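Long-range contacts in Two-component sensor histidine kinase (Nostoc sp., PDB 6OZB), which probably acts as a light-sensing module of a phytochrome-type histidine kinase, here a single GAF domain binding the linear tetrapyrrole phycoerythrobilin: residues G110-S115 against C131-D136; S150-P155 against E172-S177. The protein carries 1 engineered substitution. All coordinates share one frame; numbering follows the deposited sequence. Where two conformers were deposited one is given.

Overall arrangement
Interaction 1 (110-115 against 131-136) and interaction 2 (150-155 against 172-177) have centres about 11 Å apart and lie on one antiparallel sheet. Strand 102-106 sits between strands 111-115 and 150-158, so these two strands flank it within that sheet. The contacts also meet directly: Tyr132 OH comes to 4.2 Å from Val176 O. Both contacts touch the same phycoerythrobilin. Arg133 in interaction 1 binds one propionate of the pigment through two hydrogen bonds, whereas Val153 in interaction 2 packs against the other, its CB 3.4 Å from PEB O1C. Both contacts touch the third subunit as well.

Interaction 1 of 2, residues G110-S115 against C131-D136; sequences GMIGQS and CYRPVD. With PEB (phycoerythrobilin), chain F.
Ile112 and Arg133 exchange two backbone hydrogen bonds, with Ile112 N 2.8 Å from Arg133 O; Gln114 and Cys131 form the other reciprocal pair. Val135 N donates to Gly110 O at 3.0 Å, the last of five such bonds between segments 110-115 and 131-136, and water 1 joins the same carbonyl to Val135 O.

Among the side chains, the polar link runs from Arg133 NH2 to Gln114 OE1, 3.1 Å away. The donor stands above the amide plane, and amide and guanidinium are turned 76° against each other. Water 2 closes a second path from Gln114 OE1 to Arg133 NE, while Gln114 NE2 turns to Ser103.

This is an antiparallel edge of the GAF-domain sheet, with strand 131-134 outermost within this chain, and it carries part of the bilin pocket. Arg133 holds one propionate with two donors: NH1 lies 2.9 Å from PEB O2B, and NH2 2.7 Å from PEB O1B. Asp136 N gives O2B another hydrogen bond.

Apolar contacts lie on both faces of the strand pair. With its CG1 anti to the backbone N (chi1 177°), Ile112 turns CG2 over the centre of the guanidinium face and against Val135 CB. On the other face of the sheet, Gly113, having no side chain, lets its CA lie close over the Tyr132 ring in a CH-pi contact, 3.6 Å from the centroid. The bent Met111 chain lays CE along the Arg133 backbone, near Pro134 CD.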
loop_
_atom_site.group_PDB
_atom_site.type_symbol
_atom_site.label_atom_id
_atom_site.label_comp_id
_atom_site.label_asym_id
_atom_site.label_seq_id
_atom_site.Cartn_x
_atom_site.Cartn_y
_atom_site.Cartn_z
ATOM N N GLY C 110 -0.097 0.199 -11.056
ATOM C CA GLY C 110 -1.544 0.022 -10.989
ATOM C C GLY C 110 -2.139 0.423 -9.659
ATOM O O GLY C 110 -3.201 -0.084 -9.273
ATOM N N MET C 111 -1.465 1.336 -8.962
ATOM C CA MET C 111 -1.867 1.732 -7.618
ATOM C C MET C 111 -2.280 3.207 -7.558
ATOM O O MET C 111 -1.791 4.040 -8.316
ATOM C CB MET C 111 -0.746 1.487 -6.617
ATOM C CG MET C 111 -0.167 0.080 -6.644
ATOM S SD MET C 111 -1.299 -1.202 -6.031
ATOM C CE MET C 111 -1.256 -0.923 -4.248
ATOM N N ILE C 112 -3.174 3.510 -6.623
ATOM C CA ILE C 112 -3.568 4.902 -6.356
ATOM C C ILE C 112 -3.325 5.144 -4.877
ATOM O O ILE C 112 -3.648 4.297 -4.045
ATOM C CB ILE C 112 -5.043 5.176 -6.717
ATOM C CG1 ILE C 112 -5.414 6.622 -6.345
ATOM C CG2 ILE C 112 -5.976 4.210 -5.994
ATOM C CD1 ILE C 112 -6.832 7.053 -6.854
ATOM N N GLY C 113 -2.711 6.275 -4.559
ATOM C CA GLY C 113 -2.411 6.634 -3.198
ATOM C C GLY C 113 -3.303 7.775 -2.792
ATOM O O GLY C 113 -3.392 8.771 -3.511
ATOM N N GLN C 114 -3.919 7.663 -1.624
ATOM C CA GLN C 114 -4.888 8.657 -1.213
ATOM C C GLN C 114 -4.602 9.127 0.179
ATOM O O GLN C 114 -4.234 8.352 1.080
ATOM C CB GLN C 114 -6.299 8.091 -1.350
ATOM C CG GLN C 114 -6.673 7.962 -2.839
ATOM C CD GLN C 114 -8.113 7.587 -3.086
ATOM O OE1 GLN C 114 -8.664 6.678 -2.456
ATOM N NE2 GLN C 114 -8.752 8.315 -4.005
ATOM N N SER C 115 -4.740 10.434 0.340
ATOM C CA SER C 115 -4.426 11.091 1.598
ATOM C C SER C 115 -5.546 12.061 1.896
ATOM O O SER C 115 -5.738 13.008 1.146
ATOM C CB SER C 115 -3.082 11.819 1.513
ATOM O OG SER C 115 -2.841 12.570 2.670
ATOM N N CYS C 131 -1.738 6.295 1.604
ATOM C CA CYS C 131 -2.005 4.852 1.604
ATOM C C CYS C 131 -2.323 4.376 0.177
ATOM O O CYS C 131 -3.219 4.931 -0.478
ATOM C CB CYS C 131 -3.159 4.535 2.560
ATOM S SG CYS C 131 -3.617 2.783 2.692
ATOM N N TYR C 132 -1.594 3.372 -0.316
ATOM C CA TYR C 132 -1.775 2.919 -1.693
ATOM C C TYR C 132 -2.622 1.633 -1.794
ATOM O O TYR C 132 -2.474 0.705 -1.016
ATOM C CB TYR C 132 -0.410 2.686 -2.384
ATOM C CG TYR C 132 0.298 3.983 -2.752
ATOM C CD1 TYR C 132 1.077 4.662 -1.817
ATOM C CD2 TYR C 132 0.163 4.534 -3.996
ATOM C CE1 TYR C 132 1.687 5.852 -2.134
ATOM C CE2 TYR C 132 0.772 5.730 -4.322
ATOM C CZ TYR C 132 1.534 6.380 -3.382
ATOM O OH TYR C 132 2.145 7.580 -3.715
ATOM N N ARG C 133 -3.480 1.605 -2.813
ATOM C CA ARG C 133 -4.365 0.475 -3.083
ATOM C C ARG C 133 -4.481 0.304 -4.591
ATOM O O ARG C 133 -4.127 1.207 -5.330
ATOM C CB ARG C 133 -5.749 0.711 -2.473
ATOM C CG ARG C 133 -6.461 1.942 -3.043
ATOM C CD ARG C 133 -7.927 2.022 -2.607
ATOM N NE ARG C 133 -8.546 3.280 -3.059
ATOM C CZ ARG C 133 -9.028 3.510 -4.288
ATOM N NH1 ARG C 133 -8.971 2.575 -5.224
ATOM N NH2 ARG C 133 -9.576 4.692 -4.586
ATOM N N PRO C 134 -5.009 -0.834 -5.053
ATOM C CA PRO C 134 -5.182 -0.977 -6.508
ATOM C C PRO C 134 -6.194 0.036 -7.037
ATOM O O PRO C 134 -7.228 0.268 -6.410
ATOM C CB PRO C 134 -5.699 -2.420 -6.662
ATOM C CG PRO C 134 -5.231 -3.116 -5.417
ATOM C CD PRO C 134 -5.359 -2.067 -4.338
ATOM N N VAL C 135 -5.871 0.653 -8.163
ATOM C CA VAL C 135 -6.764 1.628 -8.784
ATOM C C VAL C 135 -7.654 0.899 -9.793
ATOM O O VAL C 135 -7.238 -0.088 -10.368
ATOM C CB VAL C 135 -5.983 2.760 -9.442
ATOM C CG1 VAL C 135 -5.237 2.279 -10.693
ATOM C CG2 VAL C 135 -6.898 3.951 -9.800
ATOM N N ASP C 136 -8.896 1.358 -9.951
ATOM C CA ASP C 136 -9.838 0.756 -10.898
ATOM C C ASP C 136 -9.268 0.754 -12.311
ATOM O O ASP C 136 -8.699 1.765 -12.755
ATOM C CB ASP C 136 -11.162 1.518 -10.890
ATOM C CG ASP C 136 -12.292 0.721 -11.512
ATOM O OD1 ASP C 136 -12.294 0.573 -12.751
ATOM O OD2 ASP C 136 -13.202 0.277 -10.771
HETATM C CHC PEB F . -11.361 12.131 -13.992
HETATM N NC PEB F . -11.589 10.028 -12.606
HETATM C C1C PEB F . -11.378 9.593 -11.334
HETATM C C2C PEB F . -10.863 10.613 -10.573
HETATM C C3C PEB F . -10.753 11.724 -11.381
HETATM C C4C PEB F . -11.217 11.342 -12.660
HETATM C CMC PEB F . -10.239 13.048 -10.847
HETATM C CAC PEB F . -10.499 10.446 -9.060
HETATM C CBC PEB F . -9.204 9.669 -8.895
HETATM C CGC PEB F . -8.048 10.600 -9.157
HETATM O O1C PEB F . -7.942 11.642 -8.449
HETATM O O2C PEB F . -7.193 10.343 -10.057
HETATM N ND PEB F . -9.143 13.126 -14.012
HETATM C C1D PEB F . -10.642 13.389 -13.982
HETATM C C2D PEB F . -10.876 14.089 -15.236
HETATM C C3D PEB F . -9.716 14.224 -15.968
HETATM C C4D PEB F . -8.602 13.682 -15.283
HETATM C CMD PEB F . -12.293 14.509 -15.713
HETATM C CAD PEB F . -9.672 14.797 -17.396
HETATM C CBD PEB F . -8.662 15.659 -17.729
HETATM O OD PEB F . -7.429 13.661 -15.627
HETATM N NA PEB F . -13.917 6.732 -15.627
HETATM C C1A PEB F . -14.309 6.892 -16.985
HETATM C C2A PEB F . -15.354 5.863 -17.327
HETATM C C3A PEB F . -15.615 5.050 -16.068
HETATM C C4A PEB F . -14.664 5.653 -15.015
HETATM C CMA PEB F . -16.652 6.504 -17.912
HETATM C CBA PEB F . -16.228 2.817 -17.186
HETATM O OA PEB F . -13.865 7.753 -17.725
HETATM C CHA PEB F . -14.531 5.126 -13.764
HETATM C CAA PEB F . -15.380 3.538 -16.121
HETATM N NB PEB F . -13.037 7.086 -12.643
HETATM C C1B PEB F . -13.653 5.753 -12.685
HETATM C C2B PEB F . -13.354 5.014 -11.482
HETATM C C3B PEB F . -12.535 5.861 -10.667
HETATM C C4B PEB F . -12.320 7.180 -11.361
HETATM C CHB PEB F . -11.587 8.183 -10.778
HETATM C CMB PEB F . -13.827 3.628 -11.178
HETATM C CAB PEB F . -11.964 5.509 -9.310
HETATM C CBB PEB F . -10.536 5.041 -9.486
HETATM C CGB PEB F . -10.104 4.551 -8.103
HETATM O O1B PEB F . -10.023 5.402 -7.168
HETATM O O2B PEB F . -9.874 3.333 -7.908
HETATM O O HOH W 1 -4.785 -1.516 -10.748
HETATM O O HOH W 2 -8.307 4.815 -0.456
#

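Interaction 2 of 2, residues S150-P155 against E172-S177; sequences SSVVAP and ENRTVS. With PEB (phycoerythrobilin), chain F.
Ser150 turns its OG anti to the backbone N (chi1 167°), and Arg174 sends CG between its own N and carbonyl carbon (chi1 57°) before running extended to NE. These two settings bring the serine hydroxyl alongside the aliphatic part of the arginine, with Ser150 OG 3.5 Å from Arg174 CG. Water 3 then bridges the polar ends: it sits 2.9 Å from Ser150 OG and accepts from Arg174 NH2 at 3.1 Å, lying in the plane at the guanidinium edge.

Farther along the strand, Val152 crosses Arg174 at about a right angle, its CG2 4.0 Å from Arg174 NH2. The same methyl meets Val176 CG2 at 3.8 Å, where the two valines pass in opposite directions. Val176 CG2 also lies over one face of the guanidinium, offset toward the rim. That group is held outside this contact too, since NH2 makes a salt bridge with Glu180 on helix 178-201. Replacing Arg174 by alanine removes the guanidinium and is likely to leave Glu180 without this charged mate, water 3 without the N-H it accepts from, and a gap beside Ser150.

Val152 also packs on Leu181 and Met184 of that helix, whereas Val153 turns to the opposite side of the strand, against a phycoerythrobilin propionate. Sheet, connecting loop and C-terminal helix thus pack together in the alpha/beta layering of a GAF domain, with the bilin pocket across the sheet from the helix.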
loop_
_atom_site.group_PDB
_atom_site.type_symbol
_atom_site.label_atom_id
_atom_site.label_comp_id
_atom_site.label_asym_id
_atom_site.label_seq_id
_atom_site.Cartn_x
_atom_site.Cartn_y
_atom_site.Cartn_z
ATOM N N SER C 150 1.432 9.367 -14.783
ATOM C CA SER C 150 1.314 9.878 -13.427
ATOM C C SER C 150 0.251 10.939 -13.368
ATOM O O SER C 150 0.332 11.919 -14.123
ATOM C CB SER C 150 2.646 10.504 -12.974
ATOM O OG SER C 150 2.510 11.270 -11.784
ATOM N N SER C 151 -0.684 10.794 -12.431
ATOM C CA SER C 151 -1.719 11.802 -12.217
ATOM C C SER C 151 -1.759 12.168 -10.740
ATOM O O SER C 151 -1.663 11.289 -9.882
ATOM C CB SER C 151 -3.067 11.276 -12.667
ATOM O OG SER C 151 -4.096 12.190 -12.371
ATOM N N VAL C 152 -1.893 13.458 -10.438
ATOM C CA VAL C 152 -2.056 13.914 -9.055
ATOM C C VAL C 152 -3.193 14.912 -9.038
ATOM O O VAL C 152 -3.189 15.862 -9.838
ATOM C CB VAL C 152 -0.788 14.574 -8.482
ATOM C CG1 VAL C 152 -0.995 14.954 -7.005
ATOM C CG2 VAL C 152 0.406 13.660 -8.590
ATOM N N VAL C 153 -4.167 14.684 -8.156
ATOM C CA VAL C 153 -5.367 15.529 -8.081
ATOM C C VAL C 153 -5.621 15.999 -6.658
ATOM O O VAL C 153 -5.575 15.219 -5.727
ATOM C CB VAL C 153 -6.586 14.762 -8.585
ATOM C CG1 VAL C 153 -7.866 15.551 -8.398
ATOM C CG2 VAL C 153 -6.395 14.418 -10.070
ATOM N N ALA C 154 -5.880 17.295 -6.504
ATOM C CA ALA C 154 -6.344 17.846 -5.238
ATOM C C ALA C 154 -7.602 18.681 -5.478
ATOM O O ALA C 154 -7.628 19.499 -6.410
ATOM C CB ALA C 154 -5.274 18.702 -4.600
ATOM N N PRO C 155 -8.632 18.488 -4.656
ATOM C CA PRO C 155 -9.888 19.214 -4.834
ATOM C C PRO C 155 -9.784 20.654 -4.400
ATOM O O PRO C 155 -9.030 20.971 -3.484
ATOM C CB PRO C 155 -10.871 18.452 -3.947
ATOM C CG PRO C 155 -10.035 17.861 -2.897
ATOM C CD PRO C 155 -8.725 17.521 -3.543
ATOM N N GLU C 172 5.568 10.514 -17.950
ATOM C CA GLU C 172 6.557 9.578 -17.469
ATOM C C GLU C 172 6.317 9.204 -16.028
ATOM O O GLU C 172 5.720 9.963 -15.258
ATOM C CB GLU C 172 7.943 10.187 -17.630
ATOM C CG GLU C 172 8.278 10.405 -19.107
ATOM C CD GLU C 172 9.665 10.950 -19.354
ATOM O OE1 GLU C 172 10.411 11.183 -18.380
ATOM O OE2 GLU C 172 10.000 11.157 -20.540
ATOM N N ASN C 173 6.810 8.026 -15.681
ATOM C CA ASN C 173 6.692 7.521 -14.314
ATOM C C ASN C 173 7.326 8.487 -13.326
ATOM O O ASN C 173 8.390 9.060 -13.570
ATOM C CB ASN C 173 7.356 6.138 -14.174
ATOM C CG ASN C 173 6.835 5.120 -15.180
ATOM O OD1 ASN C 173 7.611 4.490 -15.907
ATOM N ND2 ASN C 173 5.525 4.946 -15.219
ATOM N N ARG C 174 6.671 8.704 -12.197
ATOM C CA ARG C 174 7.370 9.427 -11.151
ATOM C C ARG C 174 6.818 9.080 -9.794
ATOM O O ARG C 174 5.761 8.470 -9.694
ATOM C CB ARG C 174 7.318 10.925 -11.387
ATOM C CG ARG C 174 5.961 11.491 -11.509
ATOM C CD ARG C 174 6.089 12.980 -11.825
ATOM N NE ARG C 174 4.938 13.737 -11.397
ATOM C CZ ARG C 174 4.897 14.486 -10.299
ATOM N NH1 ARG C 174 5.953 14.579 -9.496
ATOM N NH2 ARG C 174 3.784 15.142 -10.010
ATOM N N THR C 175 7.603 9.394 -8.773
ATOM C CA THR C 175 7.178 9.238 -7.381
ATOM C C THR C 175 6.678 10.572 -6.882
ATOM O O THR C 175 7.164 11.613 -7.305
ATOM C CB THR C 175 8.307 8.758 -6.477
ATOM O OG1 THR C 175 9.362 9.711 -6.528
ATOM C CG2 THR C 175 8.813 7.393 -6.915
ATOM N N VAL C 176 5.722 10.546 -5.963
ATOM C CA VAL C 176 5.180 11.768 -5.423
ATOM C C VAL C 176 5.294 11.731 -3.921
ATOM O O VAL C 176 4.851 10.785 -3.272
ATOM C CB VAL C 176 3.695 11.975 -5.865
ATOM C CG1 VAL C 176 3.117 13.246 -5.249
ATOM C CG2 VAL C 176 3.583 11.997 -7.360
ATOM N N SER C 177 5.915 12.775 -3.386
ATOM C CA SER C 177 6.181 12.901 -1.965
ATOM C C SER C 177 5.081 13.643 -1.230
ATOM O O SER C 177 4.282 14.364 -1.828
ATOM C CB SER C 177 7.480 13.662 -1.740
ATOM O OG SER C 177 7.290 15.043 -2.058
HETATM C CHC PEB F . -11.361 12.131 -13.992
HETATM N NC PEB F . -11.589 10.028 -12.606
HETATM C C1C PEB F . -11.378 9.593 -11.334
HETATM C C2C PEB F . -10.863 10.613 -10.573
HETATM C C3C PEB F . -10.753 11.724 -11.381
HETATM C C4C PEB F . -11.217 11.342 -12.660
HETATM C CMC PEB F . -10.239 13.048 -10.847
HETATM C CAC PEB F . -10.499 10.446 -9.060
HETATM C CBC PEB F . -9.204 9.669 -8.895
HETATM C CGC PEB F . -8.048 10.600 -9.157
HETATM O O1C PEB F . -7.942 11.642 -8.449
HETATM O O2C PEB F . -7.193 10.343 -10.057
HETATM N ND PEB F . -9.143 13.126 -14.012
HETATM C C1D PEB F . -10.642 13.389 -13.982
HETATM C C2D PEB F . -10.876 14.089 -15.236
HETATM C C3D PEB F . -9.716 14.224 -15.968
HETATM C C4D PEB F . -8.602 13.682 -15.283
HETATM C CMD PEB F . -12.293 14.509 -15.713
HETATM C CAD PEB F . -9.672 14.797 -17.396
HETATM C CBD PEB F . -8.662 15.659 -17.729
HETATM O OD PEB F . -7.429 13.661 -15.627
HETATM N NA PEB F . -13.917 6.732 -15.627
HETATM C C1A PEB F . -14.309 6.892 -16.985
HETATM C C2A PEB F . -15.354 5.863 -17.327
HETATM C C3A PEB F . -15.615 5.050 -16.068
HETATM C C4A PEB F . -14.664 5.653 -15.015
HETATM C CMA PEB F . -16.652 6.504 -17.912
HETATM C CBA PEB F . -16.228 2.817 -17.186
HETATM O OA PEB F . -13.865 7.753 -17.725
HETATM C CHA PEB F . -14.531 5.126 -13.764
HETATM C CAA PEB F . -15.380 3.538 -16.121
HETATM N NB PEB F . -13.037 7.086 -12.643
HETATM C C1B PEB F . -13.653 5.753 -12.685
HETATM C C2B PEB F . -13.354 5.014 -11.482
HETATM C C3B PEB F . -12.535 5.861 -10.667
HETATM C C4B PEB F . -12.320 7.180 -11.361
HETATM C CHB PEB F . -11.587 8.183 -10.778
HETATM C CMB PEB F . -13.827 3.628 -11.178
HETATM C CAB PEB F . -11.964 5.509 -9.310
HETATM C CBB PEB F . -10.536 5.041 -9.486
HETATM C CGB PEB F . -10.104 4.551 -8.103
HETATM O O1B PEB F . -10.023 5.402 -7.168
HETATM O O2B PEB F . -9.874 3.333 -7.908
HETATM O O HOH W 3 1.762 14.027 -12.068
#